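Local coordinates for cocosin 1 acidic chain (Cocos nucifera, PDB 5WPW), which serves as a seed storage protein, a hexameric 11S globulin that forms a nutrient reservoir in the coconut seed, at residues Asp25-Asp30 with Thr41-Ile46; Glu32-Ala37 with Leu340-Gln345; Ser57-Leu62 with Thr138-Ser143. The protein carries 2 engineered substitutions. All coordinates share one frame; numbering follows the deposited sequence.

Contact 1: Asp25-Asp30 with Thr41-Ile46; sequences DYFDED and TIRRVI
Asp-25 and Arg-43 face each other as an antiparallel hydrogen-bonded pair, and the side chains they send to the same side of the sheet illustrate how a backbone pairing can be crowned by charge. Asp-25 N gives its hydrogen to Arg-43 O at 2.6 Å, and Arg-43 N returns one to Asp-25 O at 2.8 Å. The arginine sets off with CG anti to the backbone nitrogen (chi1 -177°) and bends at chi3, which turns the guanidinium along its own strand toward the Phe-27 ring. Carboxylate and guanidinium planes are then 88° apart: Asp-25 OD2 lies near the guanidinium plane, at its edge, but 3.4 Å from NH1 of Arg-43, a weak hydrogen bond within a salt bridge. Arg-43 NH2 bonds weakly to Tyr-312 OH in the second cupin domain, and it also approaches CZ of Phe-27, whose ring stands at 80° to the guanidinium.

Beyond the regular pairing, Phe-27 N still reaches Thr-41 O at 3.2 Å, the donor tilted from the carbonyl plane, while Thr-41 CG2 packs obliquely against the ring, 3.5 Å from Phe-27 CD1. The opposite face carries Tyr-26 and Ile-42, running side by side in the same direction with CD2 of the tyrosine 3.8 Å from CG2 of the isoleucine; the phenol OH itself bonds to Gln-162.

Register thus rests on backbone bonds and apolar packing, whereas the long, crosswise ion pair probably adds only modest attraction, each charged group having further partners, such as a weak bond to Thr-16 for Asp-25 OD1.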
ATOM      1  N   ASP A  25     -36.224   8.403  14.463  1.00 32.91           N
ATOM      2  CA  ASP A  25     -36.897   7.136  14.208  1.00 36.77           C
ATOM      3  C   ASP A  25     -35.846   6.042  14.147  1.00 36.93           C
ATOM      4  O   ASP A  25     -34.854   6.186  13.433  1.00 35.42           O
ATOM      5  CB  ASP A  25     -37.665   7.179  12.887  1.00 39.04           C
ATOM      6  CG  ASP A  25     -38.690   8.265  12.853  1.00 44.70           C
ATOM      7  OD1 ASP A  25     -39.183   8.616  13.950  1.00 51.52           O
ATOM      8  OD2 ASP A  25     -38.981   8.792  11.761  1.00 46.47           O
ATOM      9  N   TYR A  26     -36.039   4.970  14.900  1.00 34.93           N
ATOM     10  CA  TYR A  26     -35.076   3.873  14.908  1.00 42.83           C
ATOM     11  C   TYR A  26     -35.668   2.659  14.197  1.00 41.30           C
ATOM     12  O   TYR A  26     -36.744   2.177  14.571  1.00 42.01           O
ATOM     13  CB  TYR A  26     -34.654   3.510  16.334  1.00 39.25           C
ATOM     14  CG  TYR A  26     -34.039   4.642  17.144  1.00 40.48           C
ATOM     15  CD1 TYR A  26     -34.844   5.611  17.741  1.00 45.19           C
ATOM     16  CD2 TYR A  26     -32.660   4.728  17.341  1.00 42.59           C
ATOM     17  CE1 TYR A  26     -34.295   6.642  18.497  1.00 45.72           C
ATOM     18  CE2 TYR A  26     -32.094   5.761  18.100  1.00 34.59           C
ATOM     19  CZ  TYR A  26     -32.925   6.717  18.675  1.00 42.72           C
ATOM     20  OH  TYR A  26     -32.408   7.758  19.438  1.00 41.28           O
ATOM     21  N   PHE A  27     -34.971   2.161  13.176  1.00 34.63           N
ATOM     22  CA  PHE A  27     -35.279   0.822  12.688  1.00 36.99           C
ATOM     23  C   PHE A  27     -34.716  -0.200  13.667  1.00 38.44           C
ATOM     24  O   PHE A  27     -33.798   0.092  14.434  1.00 40.32           O
ATOM     25  CB  PHE A  27     -34.709   0.586  11.289  1.00 34.69           C
ATOM     26  CG  PHE A  27     -35.256   1.505  10.226  1.00 34.64           C
ATOM     27  CD1 PHE A  27     -34.866   2.827  10.163  1.00 32.57           C
ATOM     28  CD2 PHE A  27     -36.137   1.020   9.255  1.00 36.74           C
ATOM     29  CE1 PHE A  27     -35.358   3.665   9.174  1.00 36.10           C
ATOM     30  CE2 PHE A  27     -36.626   1.845   8.264  1.00 28.42           C
ATOM     31  CZ  PHE A  27     -36.234   3.177   8.229  1.00 37.80           C
ATOM     32  N   ASP A  28     -35.281  -1.409  13.657  1.00 39.71           N
ATOM     33  CA  ASP A  28     -34.950  -2.394  14.684  1.00 43.66           C
ATOM     34  C   ASP A  28     -33.690  -3.159  14.281  1.00 42.36           C
ATOM     35  O   ASP A  28     -33.740  -4.037  13.418  1.00 42.57           O
ATOM     36  CB  ASP A  28     -36.107  -3.356  14.936  1.00 39.91           C
ATOM     37  CG  ASP A  28     -35.772  -4.399  15.994  1.00 43.03           C
ATOM     38  OD1 ASP A  28     -34.802  -4.203  16.758  1.00 47.93           O
ATOM     39  OD2 ASP A  28     -36.470  -5.428  16.061  1.00 49.53           O
ATOM     40  N   GLU A  29     -32.572  -2.859  14.942  1.00 39.99           N
ATOM     41  CA  GLU A  29     -31.313  -3.518  14.614  1.00 38.44           C
ATOM     42  C   GLU A  29     -31.309  -4.990  14.997  1.00 41.30           C
ATOM     43  O   GLU A  29     -30.384  -5.713  14.608  1.00 37.43           O
ATOM     44  CB  GLU A  29     -30.154  -2.784  15.298  1.00 43.22           C
ATOM     45  CG  GLU A  29     -30.376  -2.496  16.777  1.00 40.75           C
ATOM     46  CD  GLU A  29     -29.071  -2.221  17.530  1.00 43.47           C
ATOM     47  OE1 GLU A  29     -28.343  -1.257  17.177  1.00 39.15           O
ATOM     48  OE2 GLU A  29     -28.768  -2.982  18.478  1.00 48.24           O
ATOM     49  N   ASP A  30     -32.318  -5.448  15.746  1.00 44.10           N
ATOM     50  CA  ASP A  30     -32.460  -6.847  16.118  1.00 44.27           C
ATOM     51  C   ASP A  30     -33.276  -7.651  15.113  1.00 43.63           C
ATOM     52  O   ASP A  30     -33.317  -8.881  15.210  1.00 49.69           O
ATOM     53  CB  ASP A  30     -33.092  -6.953  17.508  1.00 48.30           C
ATOM     54  CG  ASP A  30     -32.101  -6.643  18.618  1.00 53.91           C
ATOM     55  OD1 ASP A  30     -31.407  -7.583  19.069  1.00 59.31           O
ATOM     56  OD2 ASP A  30     -32.012  -5.467  19.037  1.00 53.79           O
ATOM     57  N   THR A  41     -29.886   1.324  11.465  1.00 30.21           N
ATOM     58  CA  THR A  41     -30.338   2.460  10.671  1.00 27.42           C
ATOM     59  C   THR A  41     -31.198   3.364  11.543  1.00 29.33           C
ATOM     60  O   THR A  41     -31.956   2.886  12.400  1.00 29.69           O
ATOM     61  CB  THR A  41     -31.142   2.021   9.426  1.00 28.96           C
ATOM     62  OG1 THR A  41     -30.298   1.285   8.526  1.00 42.48           O
ATOM     63  CG2 THR A  41     -31.684   3.230   8.671  1.00 35.88           C
ATOM     64  N   ILE A  42     -31.036   4.667  11.370  1.00 31.92           N
ATOM     65  CA  ILE A  42     -31.874   5.637  12.058  1.00 33.24           C
ATOM     66  C   ILE A  42     -32.253   6.726  11.071  1.00 34.85           C
ATOM     67  O   ILE A  42     -31.500   7.054  10.147  1.00 31.61           O
ATOM     68  CB  ILE A  42     -31.192   6.238  13.312  1.00 28.20           C
ATOM     69  CG1 ILE A  42     -30.153   7.283  12.934  1.00 37.77           C
ATOM     70  CG2 ILE A  42     -30.564   5.163  14.179  1.00 37.37           C
ATOM     71  CD1 ILE A  42     -29.323   7.760  14.126  1.00 33.13           C
ATOM     72  N   ARG A  43     -33.453   7.261  11.248  1.00 33.72           N
ATOM     73  CA  ARG A  43     -33.906   8.431  10.518  1.00 33.35           C
ATOM     74  C   ARG A  43     -34.132   9.557  11.518  1.00 34.86           C
ATOM     75  O   ARG A  43     -34.727   9.342  12.573  1.00 33.64           O
ATOM     76  CB  ARG A  43     -35.204   8.156   9.740  1.00 33.43           C
ATOM     77  CG  ARG A  43     -35.660   9.362   8.913  1.00 32.46           C
ATOM     78  CD  ARG A  43     -37.131   9.280   8.529  1.00 40.88           C
ATOM     79  NE  ARG A  43     -37.372   8.174   7.614  1.00 48.50           N
ATOM     80  CZ  ARG A  43     -38.425   7.370   7.677  1.00 45.51           C
ATOM     81  NH1 ARG A  43     -39.339   7.558   8.619  1.00 46.58           N
ATOM     82  NH2 ARG A  43     -38.555   6.366   6.811  1.00 42.78           N
ATOM     83  N   ARG A  44     -33.655  10.749  11.186  1.00 32.34           N
ATOM     84  CA  ARG A  44     -33.856  11.926  12.019  1.00 35.89           C
ATOM     85  C   ARG A  44     -34.550  13.034  11.247  1.00 35.16           C
ATOM     86  O   ARG A  44     -34.257  13.268  10.067  1.00 29.88           O
ATOM     87  CB  ARG A  44     -32.541  12.469  12.548  1.00 32.44           C
ATOM     88  CG  ARG A  44     -32.251  12.077  13.927  1.00 36.14           C
ATOM     89  CD  ARG A  44     -31.132  12.916  14.438  1.00 39.12           C
ATOM     90  NE  ARG A  44     -29.885  12.174  14.467  1.00 42.95           N
ATOM     91  CZ  ARG A  44     -29.542  11.347  15.445  1.00 42.35           C
ATOM     92  NH1 ARG A  44     -28.386  10.712  15.397  1.00 42.19           N
ATOM     93  NH2 ARG A  44     -30.358  11.166  16.470  1.00 40.63           N
ATOM     94  N   VAL A  45     -35.450  13.741  11.928  1.00 31.53           N
ATOM     95  CA  VAL A  45     -36.019  14.979  11.418  1.00 33.08           C
ATOM     96  C   VAL A  45     -35.628  16.087  12.383  1.00 38.70           C
ATOM     97  O   VAL A  45     -35.873  15.977  13.588  1.00 36.57           O
ATOM     98  CB  VAL A  45     -37.549  14.894  11.269  1.00 39.08           C
ATOM     99  CG1 VAL A  45     -38.105  16.260  10.934  1.00 38.58           C
ATOM    100  CG2 VAL A  45     -37.909  13.935  10.180  1.00 35.90           C
ATOM    101  N   ILE A  46     -35.007  17.137  11.857  1.00 36.14           N
ATOM    102  CA  ILE A  46     -34.491  18.240  12.656  1.00 38.35           C
ATOM    103  C   ILE A  46     -35.212  19.493  12.188  1.00 36.76           C
ATOM    104  O   ILE A  46     -34.959  19.990  11.081  1.00 35.78           O
ATOM    105  CB  ILE A  46     -32.964  18.398  12.524  1.00 34.67           C
ATOM    106  CG1 ILE A  46     -32.234  17.124  12.951  1.00 33.01           C
ATOM    107  CG2 ILE A  46     -32.459  19.577  13.336  1.00 30.90           C
ATOM    108  CD1 ILE A  46     -30.743  17.182  12.657  1.00 35.02           C
TER

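Contact 2: Glu32-Ala37 with Leu340-Gln345; sequences EQFRCA and LLIVPQ
Ala-37 and Ile-342 meet where the helix 32-37 presses hardest on the strand 340-343: the alanine CB is 3.6 Å from CG2 of the isoleucine. That methyl branch, placed anti to the backbone nitrogen of Ile-342, also lies against the carbonyl oxygen of Gln-33, one helical turn earlier. The other branch runs past Gln-33 CB, CG1 coming to 4.2 Å, and ends in CD1 near CE1 of Phe-34. Phe-34 and Leu-340 reach toward each other from opposite directions, Leu-340 CD2 3.9 Å from Phe-34 CZ.

Contacts thin out toward Pro-344, which packs on Leu-149 of a neighbouring subunit and keeps its CB 4.5 Å from SG of Cys-36; that sulfur is tied by a disulfide to Cys-3. The far side of the helix turns to solvent, with Glu-32 exposed and Arg-35 paired with Glu-2. No hydrogen bond joins the two segments, and the axes of helix 32-37 and strand 340-343 come within 8.9 Å, their directions 47° apart, so apolar side-chain contact carries the union.

A helix of the first cupin domain laid over an edge strand of the second is part of the interdomain interface of a bicupin, the two-domain architecture of 11S globulins.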
ATOM      1  N   GLU A  32     -33.930  -9.713  11.866  1.00 45.75           N
ATOM      2  CA  GLU A  32     -33.008 -10.652  11.226  1.00 41.86           C
ATOM      3  C   GLU A  32     -32.273 -10.014  10.054  1.00 39.71           C
ATOM      4  O   GLU A  32     -31.088 -10.284   9.828  1.00 39.19           O
ATOM      5  CB  GLU A  32     -33.761 -11.893  10.748  1.00 49.27           C
ATOM      6  CG  GLU A  32     -33.719 -13.091  11.686  1.00 53.10           C
ATOM      7  CD  GLU A  32     -34.472 -14.289  11.120  1.00 59.10           C
ATOM      8  OE1 GLU A  32     -34.450 -14.472   9.880  1.00 55.32           O
ATOM      9  OE2 GLU A  32     -35.090 -15.041  11.908  1.00 63.29           O
ATOM     10  N   GLN A  33     -32.962  -9.176   9.287  1.00 36.55           N
ATOM     11  CA  GLN A  33     -32.362  -8.598   8.092  1.00 40.36           C
ATOM     12  C   GLN A  33     -31.264  -7.597   8.439  1.00 37.94           C
ATOM     13  O   GLN A  33     -30.223  -7.553   7.768  1.00 36.73           O
ATOM     14  CB  GLN A  33     -33.462  -7.963   7.246  1.00 36.29           C
ATOM     15  CG  GLN A  33     -34.644  -8.897   7.156  1.00 44.15           C
ATOM     16  CD  GLN A  33     -35.777  -8.345   6.340  1.00 45.73           C
ATOM     17  OE1 GLN A  33     -35.745  -8.386   5.112  1.00 44.78           O
ATOM     18  NE2 GLN A  33     -36.799  -7.836   7.019  1.00 46.50           N
ATOM     19  N   PHE A  34     -31.481  -6.787   9.482  1.00 37.96           N
ATOM     20  CA  PHE A  34     -30.431  -5.919  10.002  1.00 32.99           C
ATOM     21  C   PHE A  34     -29.302  -6.729  10.617  1.00 38.06           C
ATOM     22  O   PHE A  34     -28.122  -6.396  10.456  1.00 35.88           O
ATOM     23  CB  PHE A  34     -31.017  -4.970  11.044  1.00 36.31           C
ATOM     24  CG  PHE A  34     -31.568  -3.725  10.461  1.00 31.88           C
ATOM     25  CD1 PHE A  34     -30.724  -2.784   9.912  1.00 33.44           C
ATOM     26  CD2 PHE A  34     -32.924  -3.492  10.453  1.00 34.36           C
ATOM     27  CE1 PHE A  34     -31.224  -1.634   9.360  1.00 35.39           C
ATOM     28  CE2 PHE A  34     -33.426  -2.348   9.907  1.00 32.50           C
ATOM     29  CZ  PHE A  34     -32.573  -1.414   9.359  1.00 35.94           C
ATOM     30  N   ARG A  35     -29.645  -7.794  11.336  1.00 36.42           N
ATOM     31  CA  ARG A  35     -28.615  -8.662  11.877  1.00 38.58           C
ATOM     32  C   ARG A  35     -27.861  -9.391  10.765  1.00 39.48           C
ATOM     33  O   ARG A  35     -26.657  -9.617  10.887  1.00 37.02           O
ATOM     34  CB  ARG A  35     -29.229  -9.648  12.878  1.00 43.13           C
ATOM     35  CG  ARG A  35     -29.334  -9.081  14.304  1.00 44.44           C
ATOM     36  CD  ARG A  35     -29.690 -10.152  15.329  1.00 51.45           C
ATOM     37  NE  ARG A  35     -31.043 -10.668  15.131  1.00 55.41           N
ATOM     38  CZ  ARG A  35     -31.809 -11.175  16.095  1.00 56.19           C
ATOM     39  NH1 ARG A  35     -31.364 -11.236  17.346  1.00 57.90           N
ATOM     40  NH2 ARG A  35     -33.032 -11.616  15.804  1.00 55.77           N
ATOM     41  N   CYS A  36     -28.527  -9.738   9.664  1.00 35.05           N
ATOM     42  CA  CYS A  36     -27.783 -10.346   8.569  1.00 39.33           C
ATOM     43  C   CYS A  36     -26.862  -9.327   7.916  1.00 35.24           C
ATOM     44  O   CYS A  36     -25.717  -9.642   7.592  1.00 37.15           O
ATOM     45  CB  CYS A  36     -28.728 -10.952   7.533  1.00 39.83           C
ATOM     46  SG  CYS A  36     -27.923 -11.428   5.938  1.00 42.61           S
ATOM     47  N   ALA A  37     -27.337  -8.092   7.737  1.00 33.90           N
ATOM     48  CA  ALA A  37     -26.528  -7.072   7.093  1.00 32.62           C
ATOM     49  C   ALA A  37     -25.455  -6.519   8.019  1.00 33.73           C
ATOM     50  O   ALA A  37     -24.483  -5.946   7.532  1.00 27.11           O
ATOM     51  CB  ALA A  37     -27.414  -5.923   6.598  1.00 33.64           C
ATOM     52  N   LEU A 340     -37.659   0.831   3.761  1.00 31.56           N
ATOM     53  CA  LEU A 340     -36.292   0.352   3.699  1.00 31.01           C
ATOM     54  C   LEU A 340     -36.298  -1.126   3.362  1.00 30.78           C
ATOM     55  O   LEU A 340     -37.159  -1.880   3.833  1.00 32.16           O
ATOM     56  CB  LEU A 340     -35.592   0.601   5.023  1.00 31.12           C
ATOM     57  CG  LEU A 340     -34.147   0.157   5.185  1.00 35.39           C
ATOM     58  CD1 LEU A 340     -33.423   1.150   6.071  1.00 31.97           C
ATOM     59  CD2 LEU A 340     -34.125  -1.222   5.798  1.00 31.88           C
ATOM     60  N   LEU A 341     -35.321  -1.544   2.564  1.00 28.54           N
ATOM     61  CA  LEU A 341     -35.203  -2.939   2.162  1.00 26.54           C
ATOM     62  C   LEU A 341     -33.731  -3.302   2.179  1.00 26.34           C
ATOM     63  O   LEU A 341     -32.932  -2.635   1.520  1.00 27.99           O
ATOM     64  CB  LEU A 341     -35.766  -3.175   0.754  1.00 29.28           C
ATOM     65  CG  LEU A 341     -35.738  -4.603   0.214  1.00 26.19           C
ATOM     66  CD1 LEU A 341     -36.654  -5.490   1.069  1.00 35.01           C
ATOM     67  CD2 LEU A 341     -36.128  -4.677  -1.291  1.00 31.11           C
ATOM     68  N   ILE A 342     -33.387  -4.373   2.880  1.00 29.98           N
ATOM     69  CA  ILE A 342     -32.031  -4.919   2.834  1.00 30.05           C
ATOM     70  C   ILE A 342     -31.957  -6.016   1.778  1.00 30.91           C
ATOM     71  O   ILE A 342     -32.676  -7.020   1.851  1.00 29.76           O
ATOM     72  CB  ILE A 342     -31.607  -5.463   4.198  1.00 28.04           C
ATOM     73  CG1 ILE A 342     -32.025  -4.517   5.324  1.00 32.03           C
ATOM     74  CG2 ILE A 342     -30.095  -5.729   4.210  1.00 35.59           C
ATOM     75  CD1 ILE A 342     -31.215  -3.298   5.426  1.00 32.94           C
ATOM     76  N   VAL A 343     -31.045  -5.860   0.827  1.00 26.02           N
ATOM     77  CA  VAL A 343     -30.789  -6.902  -0.155  1.00 28.42           C
ATOM     78  C   VAL A 343     -29.439  -7.530   0.184  1.00 28.27           C
ATOM     79  O   VAL A 343     -28.394  -6.870   0.074  1.00 25.80           O
ATOM     80  CB  VAL A 343     -30.834  -6.347  -1.581  1.00 24.41           C
ATOM     81  CG1 VAL A 343     -30.709  -7.469  -2.624  1.00 26.51           C
ATOM     82  CG2 VAL A 343     -32.178  -5.554  -1.787  1.00 28.34           C
ATOM     83  N   PRO A 344     -29.416  -8.786   0.605  1.00 28.47           N
ATOM     84  CA  PRO A 344     -28.154  -9.415   0.993  1.00 29.72           C
ATOM     85  C   PRO A 344     -27.207  -9.600  -0.179  1.00 26.40           C
ATOM     86  O   PRO A 344     -27.612  -9.735  -1.334  1.00 26.39           O
ATOM     87  CB  PRO A 344     -28.596 -10.764   1.567  1.00 31.86           C
ATOM     88  CG  PRO A 344     -30.037 -10.566   1.943  1.00 24.86           C
ATOM     89  CD  PRO A 344     -30.577  -9.628   0.926  1.00 29.42           C
ATOM     90  N   GLN A 345     -25.918  -9.616   0.153  1.00 26.66           N
ATOM     91  CA  GLN A 345     -24.869  -9.866  -0.816  1.00 20.43           C
ATOM     92  C   GLN A 345     -25.210 -11.112  -1.625  1.00 24.01           C
ATOM     93  O   GLN A 345     -25.755 -12.088  -1.088  1.00 24.45           O
ATOM     94  CB  GLN A 345     -23.527 -10.062  -0.082  1.00 24.99           C
ATOM     95  CG  GLN A 345     -22.376 -10.490  -0.987  1.00 26.47           C
ATOM     96  CD  GLN A 345     -21.130 -10.924  -0.202  1.00 32.66           C
ATOM     97  OE1 GLN A 345     -20.001 -10.918  -0.727  1.00 33.22           O
ATOM     98  NE2 GLN A 345     -21.329 -11.302   1.039  1.00 26.31           N
TER

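Contact 3: Ser57-Leu62 with Thr138-Ser143; sequences SNAPRL and TVLDTS
With CG wedged between the backbone nitrogen and the carbonyl carbon (chi1 88°) and a further bend at chi3, Arg-61 runs beside Leu-140, which sets CG anti to its carbonyl carbon (chi1 -67°). The two side chains point the same way: Arg-61 CB lies 3.9 Å from Leu-140 CG, and CD2 of the leucine comes over one face of the guanidinium. That methyl is shared, touching Ser-57 CB and the carbonyl oxygen of Ala-59 as well. Thr-138 lies across the arginine chain, its CG2 3.6 Å from Arg-61 CD. A water in the guanidinium plane accepts from NH1 of Arg-61 at 2.9 Å and also bonds to Thr-138 OG1, so a buried charged group is linked to a threonine hydroxyl across the strands.

Beneath these side chains Arg-61 and Leu-140 form a non-hydrogen-bonded pair. Leu-62 and Val-139 are the hydrogen-bonded pair next to it, with Val-139 N to Leu-62 O at 3.0 Å and the reciprocal bond at 3.1 Å from Leu-62 N to Val-139 O. Their side chains occupy the other face, where both touch Ile-363 of the second cupin domain.

Farther along, Asp-141 N binds Pro-60 O at 2.9 Å, and Asp-141 is the centre of an inverse gamma turn. Strands 61-67 and 134-140, neighbours in an antiparallel sheet though far apart in sequence, belong to the cupin beta-barrel (jelly roll) of the N-terminal domain.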
ATOM      1  N   SER A  57     -20.130   7.724  18.066  1.00 23.93           N
ATOM      2  CA  SER A  57     -20.636   6.364  17.967  1.00 26.45           C
ATOM      3  C   SER A  57     -19.478   5.379  17.817  1.00 27.44           C
ATOM      4  O   SER A  57     -18.401   5.738  17.345  1.00 26.37           O
ATOM      5  CB  SER A  57     -21.597   6.204  16.779  1.00 31.76           C
ATOM      6  OG  SER A  57     -22.836   6.893  17.005  1.00 39.60           O
ATOM      7  N   ASN A  58     -19.704   4.142  18.257  1.00 27.41           N
ATOM      8  CA  ASN A  58     -18.720   3.065  18.131  1.00 29.39           C
ATOM      9  C   ASN A  58     -18.588   2.549  16.706  1.00 27.63           C
ATOM     10  O   ASN A  58     -17.662   1.775  16.438  1.00 30.69           O
ATOM     11  CB  ASN A  58     -19.091   1.889  19.043  1.00 24.24           C
ATOM     12  CG  ASN A  58     -20.395   1.165  18.599  1.00 33.87           C
ATOM     13  OD1 ASN A  58     -21.368   1.803  18.168  1.00 25.32           O
ATOM     14  ND2 ASN A  58     -20.412  -0.165  18.715  1.00 28.57           N
ATOM     15  N   ALA A  59     -19.484   2.932  15.811  1.00 27.16           N
ATOM     16  CA  ALA A  59     -19.511   2.416  14.445  1.00 22.78           C
ATOM     17  C   ALA A  59     -19.373   3.545  13.430  1.00 25.75           C
ATOM     18  O   ALA A  59     -19.911   4.647  13.648  1.00 28.23           O
ATOM     19  CB  ALA A  59     -20.805   1.659  14.196  1.00 24.09           C
ATOM     20  N   PRO A  60     -18.632   3.335  12.342  1.00 25.01           N
ATOM     21  CA  PRO A  60     -18.617   4.339  11.273  1.00 24.79           C
ATOM     22  C   PRO A  60     -19.986   4.379  10.615  1.00 24.12           C
ATOM     23  O   PRO A  60     -20.747   3.409  10.669  1.00 25.66           O
ATOM     24  CB  PRO A  60     -17.536   3.836  10.313  1.00 27.16           C
ATOM     25  CG  PRO A  60     -17.553   2.332  10.498  1.00 28.08           C
ATOM     26  CD  PRO A  60     -17.876   2.119  11.978  1.00 24.19           C
ATOM     27  N   ARG A  61     -20.311   5.527  10.024  1.00 23.82           N
ATOM     28  CA  ARG A  61     -21.636   5.716   9.424  1.00 22.51           C
ATOM     29  C   ARG A  61     -21.580   6.555   8.157  1.00 23.08           C
ATOM     30  O   ARG A  61     -20.637   7.311   7.925  1.00 23.03           O
ATOM     31  CB  ARG A  61     -22.598   6.360  10.433  1.00 29.84           C
ATOM     32  CG  ARG A  61     -22.579   7.842  10.429  1.00 28.42           C
ATOM     33  CD  ARG A  61     -23.348   8.383  11.613  1.00 31.98           C
ATOM     34  NE  ARG A  61     -22.484   8.471  12.777  1.00 35.53           N
ATOM     35  CZ  ARG A  61     -22.802   9.125  13.881  1.00 36.37           C
ATOM     36  NH1 ARG A  61     -23.970   9.757  13.958  1.00 36.90           N
ATOM     37  NH2 ARG A  61     -21.949   9.162  14.889  1.00 33.91           N
ATOM     38  N   LEU A  62     -22.616   6.394   7.317  1.00 22.13           N
ATOM     39  CA  LEU A  62     -22.916   7.293   6.219  1.00 25.25           C
ATOM     40  C   LEU A  62     -24.283   7.890   6.500  1.00 20.96           C
ATOM     41  O   LEU A  62     -25.194   7.156   6.901  1.00 23.33           O
ATOM     42  CB  LEU A  62     -22.974   6.577   4.864  1.00 25.75           C
ATOM     43  CG  LEU A  62     -21.682   5.983   4.320  1.00 19.21           C
ATOM     44  CD1 LEU A  62     -21.901   5.628   2.858  1.00 20.87           C
ATOM     45  CD2 LEU A  62     -20.542   6.967   4.491  1.00 21.73           C
ATOM     46  N   THR A 138     -29.430   7.596   8.293  1.00 26.29           N
ATOM     47  CA  THR A 138     -28.097   7.179   8.724  1.00 27.27           C
ATOM     48  C   THR A 138     -27.993   5.668   8.792  1.00 25.24           C
ATOM     49  O   THR A 138     -28.841   5.018   9.416  1.00 27.03           O
ATOM     50  CB  THR A 138     -27.793   7.754  10.100  1.00 29.47           C
ATOM     51  OG1 THR A 138     -27.606   9.160   9.973  1.00 30.81           O
ATOM     52  CG2 THR A 138     -26.554   7.100  10.688  1.00 28.94           C
ATOM     53  N   VAL A 139     -26.940   5.102   8.183  1.00 25.16           N
ATOM     54  CA  VAL A 139     -26.655   3.672   8.275  1.00 25.45           C
ATOM     55  C   VAL A 139     -25.312   3.530   8.994  1.00 24.60           C
ATOM     56  O   VAL A 139     -24.309   4.114   8.558  1.00 23.78           O
ATOM     57  CB  VAL A 139     -26.619   2.993   6.889  1.00 24.22           C
ATOM     58  CG1 VAL A 139     -26.394   1.513   7.031  1.00 26.22           C
ATOM     59  CG2 VAL A 139     -27.911   3.255   6.098  1.00 27.38           C
ATOM     60  N   LEU A 140     -25.316   2.833  10.126  1.00 24.58           N
ATOM     61  CA  LEU A 140     -24.128   2.619  10.948  1.00 25.77           C
ATOM     62  C   LEU A 140     -23.631   1.183  10.773  1.00 28.26           C
ATOM     63  O   LEU A 140     -24.399   0.232  10.957  1.00 32.66           O
ATOM     64  CB  LEU A 140     -24.440   2.871  12.422  1.00 27.01           C
ATOM     65  CG  LEU A 140     -24.780   4.285  12.911  1.00 30.27           C
ATOM     66  CD1 LEU A 140     -26.146   4.329  13.554  1.00 25.64           C
ATOM     67  CD2 LEU A 140     -23.685   4.730  13.897  1.00 30.40           C
ATOM     68  N   ASP A 141     -22.353   1.011  10.424  1.00 26.13           N
ATOM     69  CA  ASP A 141     -21.846  -0.352  10.193  1.00 25.91           C
ATOM     70  C   ASP A 141     -21.300  -0.881  11.510  1.00 26.25           C
ATOM     71  O   ASP A 141     -20.135  -0.705  11.832  1.00 26.00           O
ATOM     72  CB  ASP A 141     -20.801  -0.377   9.085  1.00 30.44           C
ATOM     73  CG  ASP A 141     -20.367  -1.797   8.722  1.00 28.34           C
ATOM     74  OD1 ASP A 141     -20.901  -2.765   9.304  1.00 28.53           O
ATOM     75  OD2 ASP A 141     -19.489  -1.943   7.848  1.00 34.26           O
ATOM     76  N   THR A 142     -22.159  -1.533  12.290  1.00 23.23           N
ATOM     77  CA  THR A 142     -21.763  -2.048  13.593  1.00 26.47           C
ATOM     78  C   THR A 142     -20.986  -3.355  13.501  1.00 29.63           C
ATOM     79  O   THR A 142     -20.480  -3.830  14.527  1.00 29.53           O
ATOM     80  CB  THR A 142     -23.001  -2.233  14.461  1.00 28.15           C
ATOM     81  OG1 THR A 142     -23.958  -3.019  13.740  1.00 27.02           O
ATOM     82  CG2 THR A 142     -23.640  -0.857  14.774  1.00 27.25           C
ATOM     83  N   SER A 143     -20.911  -3.949  12.313  1.00 26.70           N
ATOM     84  CA  SER A 143     -20.034  -5.081  12.023  1.00 25.37           C
ATOM     85  C   SER A 143     -18.652  -4.654  11.539  1.00 24.13           C
ATOM     86  O   SER A 143     -17.775  -5.510  11.347  1.00 27.08           O
ATOM     87  CB  SER A 143     -20.677  -5.964  10.946  1.00 27.29           C
ATOM     88  OG  SER A 143     -21.608  -6.836  11.539  1.00 37.54           O
TER
HETATM   89  O   HOH W   1     -26.195  10.706  12.377  1.00 36.39           O

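Overall arrangement
Contacts 1 and 3 are neighbours within one antiparallel sheet of the first cupin domain, their centres 12 Å apart: strand 40-46 lies next to strand 134-140, and a probable hydrogen bond of 2.8 Å runs from Thr-138 N to Ile-42 O. Contact 2, centred 15 Å from each of the others, joins the first domain to the second through the helix between strands 22-26 and 40-46. Phe-34 links contacts 1 and 2, its CE2 lying 3.5 Å from CB of Phe-27. Contacts 2 and 3 do not touch, their nearest atoms being about 5 Å apart. Together they show strand pairing building a domain and apolar packing joining two domains.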